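Local coordinates for protein trichothecene 15-O-acetyltransferase TRI3 (Fusarium sporotrichioides, PDB 3FOT) that transfers an acetyl group to the 15-hydroxyl of trichothecene intermediates such as 15-deacetylcalonectrin during T-2 toxin biosynthesis, at residues R195-I209 and D439-T453. Numbering follows the deposited sequence.
Sequences RKFVGDLFRLVGSYI and DGINERFIPHEIKQT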
loop_
_atom_site.group_PDB
_atom_site.type_symbol
_atom_site.label_atom_id
_atom_site.label_comp_id
_atom_site.label_asym_id
_atom_site.label_seq_id
_atom_site.Cartn_x
_atom_site.Cartn_y
_atom_site.Cartn_z
ATOM N N ARG A 195 -2.876 -0.497 6.480
ATOM C CA ARG A 195 -3.994 0.393 6.859
ATOM C C ARG A 195 -4.892 -0.203 7.943
ATOM O O ARG A 195 -5.353 0.527 8.829
ATOM C CB ARG A 195 -4.818 0.783 5.640
ATOM C CG ARG A 195 -4.016 1.722 4.756
ATOM C CD ARG A 195 -4.771 2.061 3.502
ATOM N NE ARG A 195 -4.752 0.960 2.550
ATOM C CZ ARG A 195 -5.585 0.856 1.525
ATOM N NH1 ARG A 195 -6.534 1.776 1.347
ATOM N NH2 ARG A 195 -5.506 -0.198 0.711
ATOM N N LYS A 196 -5.154 -1.509 7.877
ATOM C CA LYS A 196 -5.932 -2.170 8.935
ATOM C C LYS A 196 -5.219 -1.953 10.281
ATOM O O LYS A 196 -5.836 -1.676 11.294
ATOM C CB LYS A 196 -6.079 -3.673 8.672
ATOM C CG LYS A 196 -7.135 -3.990 7.579
ATOM C CD LYS A 196 -7.120 -5.464 7.130
ATOM C CE LYS A 196 -7.574 -6.431 8.233
ATOM N NZ LYS A 196 -9.022 -6.291 8.628
ATOM N N PHE A 197 -3.903 -2.066 10.270
ATOM C CA PHE A 197 -3.147 -1.918 11.508
ATOM C C PHE A 197 -3.193 -0.469 12.043
ATOM O O PHE A 197 -3.313 -0.258 13.253
ATOM C CB PHE A 197 -1.700 -2.394 11.308
ATOM C CG PHE A 197 -0.938 -2.492 12.594
ATOM C CD1 PHE A 197 -1.034 -3.633 13.396
ATOM C CD2 PHE A 197 -0.131 -1.432 13.007
ATOM C CE1 PHE A 197 -0.331 -3.717 14.617
ATOM C CE2 PHE A 197 0.596 -1.510 14.182
ATOM C CZ PHE A 197 0.503 -2.657 14.996
ATOM N N VAL A 198 -3.138 0.516 11.152
ATOM C CA VAL A 198 -3.337 1.932 11.548
ATOM C C VAL A 198 -4.727 2.059 12.229
ATOM O O VAL A 198 -4.859 2.661 13.301
ATOM C CB VAL A 198 -3.227 2.863 10.335
ATOM C CG1 VAL A 198 -3.673 4.287 10.678
ATOM C CG2 VAL A 198 -1.763 2.871 9.822
ATOM N N GLY A 199 -5.741 1.465 11.604
ATOM C CA GLY A 199 -7.107 1.475 12.171
ATOM C C GLY A 199 -7.136 0.889 13.574
ATOM O O GLY A 199 -7.811 1.420 14.495
ATOM N N ASP A 200 -6.434 -0.226 13.737
ATOM C CA ASP A 200 -6.338 -0.904 15.044
ATOM C C ASP A 200 -5.715 0.006 16.092
ATOM O O ASP A 200 -6.201 0.090 17.207
ATOM C CB ASP A 200 -5.503 -2.191 14.923
ATOM C CG ASP A 200 -6.189 -3.260 14.068
ATOM O OD1 ASP A 200 -7.432 -3.251 13.948
ATOM O OD2 ASP A 200 -5.479 -4.097 13.492
ATOM N N LEU A 201 -4.603 0.671 15.741
ATOM C CA LEU A 201 -3.974 1.633 16.654
ATOM C C LEU A 201 -4.936 2.749 17.046
ATOM O O LEU A 201 -4.979 3.147 18.211
ATOM C CB LEU A 201 -2.706 2.239 16.022
ATOM C CG LEU A 201 -1.523 1.269 15.878
ATOM C CD1 LEU A 201 -0.402 1.964 15.092
ATOM C CD2 LEU A 201 -1.021 0.810 17.281
ATOM N N PHE A 202 -5.700 3.262 16.084
ATOM C CA PHE A 202 -6.665 4.343 16.386
ATOM C C PHE A 202 -7.786 3.863 17.308
ATOM O O PHE A 202 -8.254 4.629 18.172
ATOM C CB PHE A 202 -7.232 4.988 15.104
ATOM C CG PHE A 202 -6.245 5.855 14.356
ATOM C CD1 PHE A 202 -4.948 6.107 14.853
ATOM C CD2 PHE A 202 -6.627 6.465 13.159
ATOM C CE1 PHE A 202 -4.048 6.944 14.150
ATOM C CE2 PHE A 202 -5.722 7.291 12.452
ATOM C CZ PHE A 202 -4.448 7.536 12.959
ATOM N N ARG A 203 -8.196 2.607 17.157
ATOM C CA ARG A 203 -9.132 2.002 18.110
ATOM C C ARG A 203 -8.482 1.843 19.498
ATOM O O ARG A 203 -8.996 2.332 20.500
ATOM C CB ARG A 203 -9.594 0.645 17.594
ATOM C CG ARG A 203 -10.190 -0.252 18.690
ATOM C CD ARG A 203 -10.698 -1.536 18.045
ATOM N NE ARG A 203 -9.728 -2.279 17.213
ATOM C CZ ARG A 203 -8.920 -3.246 17.649
ATOM N NH1 ARG A 203 -8.120 -3.872 16.789
ATOM N NH2 ARG A 203 -8.915 -3.618 18.941
ATOM N N LEU A 204 -7.338 1.183 19.530
ATOM C CA LEU A 204 -6.659 0.801 20.784
ATOM C C LEU A 204 -6.219 1.996 21.603
ATOM O O LEU A 204 -6.319 1.983 22.838
ATOM C CB LEU A 204 -5.489 -0.137 20.495
ATOM C CG LEU A 204 -5.900 -1.524 19.979
ATOM C CD1 LEU A 204 -4.724 -2.216 19.319
ATOM C CD2 LEU A 204 -6.502 -2.383 21.140
ATOM N N VAL A 205 -5.783 3.067 20.942
ATOM C CA VAL A 205 -5.284 4.223 21.708
ATOM C C VAL A 205 -6.428 4.864 22.534
ATOM O O VAL A 205 -6.174 5.506 23.569
ATOM C CB VAL A 205 -4.542 5.222 20.788
ATOM C CG1 VAL A 205 -5.569 6.018 19.978
ATOM C CG2 VAL A 205 -3.613 6.136 21.613
ATOM N N GLY A 206 -7.675 4.652 22.093
ATOM C CA GLY A 206 -8.864 5.195 22.780
ATOM C C GLY A 206 -9.018 4.707 24.213
ATOM O O GLY A 206 -9.707 5.343 25.028
ATOM N N SER A 207 -8.410 3.556 24.507
ATOM C CA SER A 207 -8.442 2.964 25.847
ATOM C C SER A 207 -7.585 3.732 26.848
ATOM O O SER A 207 -7.712 3.517 28.045
ATOM C CB SER A 207 -7.973 1.505 25.797
ATOM O OG SER A 207 -8.892 0.724 25.066
ATOM N N TYR A 208 -6.729 4.639 26.363
ATOM C CA TYR A 208 -5.695 5.248 27.208
ATOM C C TYR A 208 -5.804 6.754 27.304
ATOM O O TYR A 208 -5.026 7.391 28.013
ATOM C CB TYR A 208 -4.292 4.859 26.708
ATOM C CG TYR A 208 -4.108 3.375 26.705
ATOM C CD1 TYR A 208 -3.986 2.681 27.903
ATOM C CD2 TYR A 208 -4.136 2.638 25.504
ATOM C CE1 TYR A 208 -3.843 1.309 27.927
ATOM C CE2 TYR A 208 -4.015 1.262 25.520
ATOM C CZ TYR A 208 -3.868 0.598 26.740
ATOM O OH TYR A 208 -3.739 -0.775 26.793
ATOM N N ILE A 209 -6.751 7.329 26.580
ATOM C CA ILE A 209 -7.000 8.760 26.698
ATOM C C ILE A 209 -7.755 9.013 28.003
ATOM O O ILE A 209 -8.813 8.417 28.243
ATOM C CB ILE A 209 -7.829 9.312 25.524
ATOM C CG1 ILE A 209 -7.120 9.037 24.197
ATOM C CG2 ILE A 209 -8.046 10.843 25.721
ATOM C CD1 ILE A 209 -8.029 9.208 22.984
ATOM N N ASP A 439 -6.094 1.602 -4.175
ATOM C CA ASP A 439 -6.059 1.408 -2.718
ATOM C C ASP A 439 -7.469 1.330 -2.094
ATOM O O ASP A 439 -7.620 0.913 -0.935
ATOM C CB ASP A 439 -5.268 2.533 -2.054
ATOM C CG ASP A 439 -3.771 2.455 -2.328
ATOM O OD1 ASP A 439 -3.212 1.338 -2.340
ATOM O OD2 ASP A 439 -3.142 3.528 -2.501
ATOM N N GLY A 440 -8.482 1.748 -2.855
ATOM C CA GLY A 440 -9.881 1.620 -2.450
ATOM C C GLY A 440 -10.302 2.614 -1.393
ATOM O O GLY A 440 -9.651 3.630 -1.202
ATOM N N ILE A 441 -11.363 2.269 -0.672
ATOM C CA ILE A 441 -12.016 3.164 0.282
ATOM C C ILE A 441 -11.435 2.987 1.685
ATOM O O ILE A 441 -11.537 1.914 2.266
ATOM C CB ILE A 441 -13.526 2.896 0.269
ATOM C CG1 ILE A 441 -14.073 3.202 -1.139
ATOM C CG2 ILE A 441 -14.239 3.694 1.366
ATOM C CD1 ILE A 441 -15.519 2.804 -1.348
ATOM N N ASN A 442 -10.836 4.048 2.217
ATOM C CA ASN A 442 -10.083 3.953 3.456
ATOM C C ASN A 442 -10.967 3.700 4.678
ATOM O O ASN A 442 -10.470 3.263 5.705
ATOM C CB ASN A 442 -9.195 5.189 3.651
ATOM C CG ASN A 442 -7.917 5.127 2.856
ATOM O OD1 ASN A 442 -7.539 6.081 2.136
ATOM N ND2 ASN A 442 -7.213 4.037 3.004
ATOM N N GLU A 443 -12.281 3.946 4.554
ATOM C CA GLU A 443 -13.215 3.666 5.657
ATOM C C GLU A 443 -13.318 2.176 5.993
ATOM O O GLU A 443 -13.760 1.805 7.096
ATOM C CB GLU A 443 -14.607 4.236 5.331
ATOM C CG GLU A 443 -14.732 5.735 5.667
ATOM C CD GLU A 443 -14.309 6.673 4.527
ATOM O OE1 GLU A 443 -13.747 6.210 3.494
ATOM O OE2 GLU A 443 -14.579 7.887 4.662
ATOM N N ARG A 444 -12.947 1.326 5.029
ATOM C CA ARG A 444 -12.886 -0.100 5.267
ATOM C C ARG A 444 -11.953 -0.422 6.417
ATOM O O ARG A 444 -12.145 -1.412 7.099
ATOM C CB ARG A 444 -12.423 -0.850 4.003
ATOM C CG ARG A 444 -13.352 -0.720 2.813
ATOM C CD ARG A 444 -12.889 -1.658 1.688
ATOM N NE ARG A 444 -11.694 -1.114 1.045
ATOM C CZ ARG A 444 -10.812 -1.813 0.331
ATOM N NH1 ARG A 444 -10.936 -3.131 0.177
ATOM N NH2 ARG A 444 -9.769 -1.181 -0.190
ATOM N N PHE A 445 -10.936 0.416 6.628
ATOM C CA PHE A 445 -9.833 0.066 7.515
ATOM C C PHE A 445 -9.560 1.017 8.671
ATOM O O PHE A 445 -9.039 0.586 9.694
ATOM C CB PHE A 445 -8.554 -0.032 6.687
ATOM C CG PHE A 445 -8.716 -0.839 5.436
ATOM C CD1 PHE A 445 -9.198 -2.135 5.499
ATOM C CD2 PHE A 445 -8.400 -0.286 4.200
ATOM C CE1 PHE A 445 -9.357 -2.896 4.342
ATOM C CE2 PHE A 445 -8.558 -1.042 3.023
ATOM C CZ PHE A 445 -9.035 -2.349 3.113
ATOM N N ILE A 446 -9.864 2.301 8.489
ATOM C CA ILE A 446 -9.431 3.350 9.446
ATOM C C ILE A 446 -10.670 4.132 9.867
ATOM O O ILE A 446 -11.467 4.514 9.020
ATOM C CB ILE A 446 -8.378 4.278 8.798
ATOM C CG1 ILE A 446 -7.123 3.457 8.463
ATOM C CG2 ILE A 446 -8.035 5.481 9.689
ATOM C CD1 ILE A 446 -6.139 4.173 7.544
ATOM N N PRO A 447 -10.821 4.393 11.179
ATOM C CA PRO A 447 -12.006 5.135 11.600
ATOM C C PRO A 447 -11.947 6.639 11.328
ATOM O O PRO A 447 -10.869 7.227 11.237
ATOM C CB PRO A 447 -12.061 4.888 13.110
ATOM C CG PRO A 447 -10.628 4.674 13.512
ATOM C CD PRO A 447 -9.943 4.033 12.313
ATOM N N HIS A 448 -13.113 7.273 11.225
ATOM C CA HIS A 448 -13.138 8.737 11.066
ATOM C C HIS A 448 -12.633 9.505 12.291
ATOM O O HIS A 448 -12.174 10.664 12.164
ATOM C CB HIS A 448 -14.548 9.216 10.790
ATOM C CG HIS A 448 -14.992 9.031 9.375
ATOM N ND1 HIS A 448 -16.280 9.319 8.969
ATOM C CD2 HIS A 448 -14.340 8.574 8.278
ATOM C CE1 HIS A 448 -16.387 9.091 7.669
ATOM N NE2 HIS A 448 -15.232 8.621 7.230
ATOM N N GLU A 449 -12.750 8.898 13.469
ATOM C CA GLU A 449 -12.298 9.555 14.696
ATOM C C GLU A 449 -11.574 8.605 15.622
ATOM O O GLU A 449 -11.807 7.375 15.608
ATOM C CB GLU A 449 -13.469 10.198 15.477
ATOM C CG GLU A 449 -14.362 11.157 14.709
ATOM C CD GLU A 449 -15.546 10.487 14.026
ATOM O OE1 GLU A 449 -15.866 9.313 14.324
ATOM O OE2 GLU A 449 -16.180 11.162 13.194
ATOM N N ILE A 450 -10.677 9.186 16.419
ATOM C CA ILE A 450 -10.139 8.535 17.589
ATOM C C ILE A 450 -11.009 9.052 18.743
ATOM O O ILE A 450 -11.167 10.268 18.906
ATOM C CB ILE A 450 -8.657 8.922 17.828
ATOM C CG1 ILE A 450 -7.788 8.364 16.700
ATOM C CG2 ILE A 450 -8.164 8.346 19.164
ATOM C CD1 ILE A 450 -6.365 8.926 16.618
ATOM N N LYS A 451 -11.572 8.118 19.505
ATOM C CA LYS A 451 -12.495 8.406 20.617
ATOM C C LYS A 451 -11.872 7.989 21.938
ATOM O O LYS A 451 -11.032 7.090 21.973
ATOM C CB LYS A 451 -13.803 7.620 20.451
ATOM C CG LYS A 451 -14.631 8.091 19.277
ATOM C CD LYS A 451 -15.790 7.164 19.027
ATOM C CE LYS A 451 -16.578 7.664 17.829
ATOM N NZ LYS A 451 -17.651 8.549 18.313
ATOM N N GLN A 452 -12.290 8.646 23.023
ATOM C CA GLN A 452 -12.074 8.125 24.382
ATOM C C GLN A 452 -13.113 7.018 24.570
ATOM O O GLN A 452 -14.320 7.279 24.604
ATOM C CB GLN A 452 -12.294 9.222 25.424
ATOM C CG GLN A 452 -12.033 8.765 26.842
ATOM C CD GLN A 452 -12.326 9.830 27.872
ATOM O OE1 GLN A 452 -13.048 10.794 27.608
ATOM N NE2 GLN A 452 -11.808 9.637 29.072
ATOM N N THR A 453 -12.634 5.783 24.635
ATOM C CA THR A 453 -13.497 4.621 24.531
ATOM C C THR A 453 -14.538 4.584 25.655
ATOM O O THR A 453 -15.709 4.258 25.407
ATOM C CB THR A 453 -12.671 3.338 24.485
ATOM O OG1 THR A 453 -11.745 3.438 23.392
ATOM C CG2 THR A 453 -13.552 2.125 24.253
HETATM O O HOH W 1 -8.676 -1.838 11.152
HETATM O O HOH W 2 -10.775 5.324 19.061
HETATM O O HOH W 3 -10.170 1.309 22.770
#
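Arg195 reaches end-on to the backbone of Asp439, NH1 (2.7 Å) and NH2 (2.9 Å) both donating to Asp439 O. The acceptor lies in the guanidinium plane; NH2 meets it on a lone pair, NH1 from above the carbonyl plane. A bend at chi3 (-76°) turns the group there, while NE is held by Gly191 O. One guanidinium face lies against the Asp439 side chain, whose carboxylate pairs with Arg479; the opposite face receives Phe445 CE2, 3.8 Å from Arg195 CZ, the planes 69° apart.

Next along the helix, Gly199 lets the chains close in: its CA makes a CA-H...O contact of 3.3 Å with Phe445 O. A water lies within hydrogen-bonding distance of both Phe445 O (2.9 Å) and Lys196 O (2.8 Å). On the buried side, Ile450 CD1 sits over one face of the Phe202 ring, a CH-pi contact 3.9 Å from its centroid, and Val205 CG1 packs on Ile450 CG2.

Toward Gly206, water and backbone bonds take over. One water donates to Phe202 O and accepts from Lys451 N; another links Arg203 O and Ser207 OG with Thr453 OG1. Thr453 N bonds almost straight (179°) to Gly206 O at 3.0 Å; Gln452 NE2 gives Ile209 O a weak bond, its OE1 bonding Thr455 OG1.

Segment 439-453 thus passes from strand 435-441 of one sheet to edge strand 449-452 of the six-stranded sheet, consistent with the two-domain BAHD fold. Direct and water-mediated bonds satisfy the carbonyls of Phe202, Arg203 and Gly206, while the nearby Asp439 carboxylate and a cation-pi contact with Phe467 probably ease burial of the Arg195 charge.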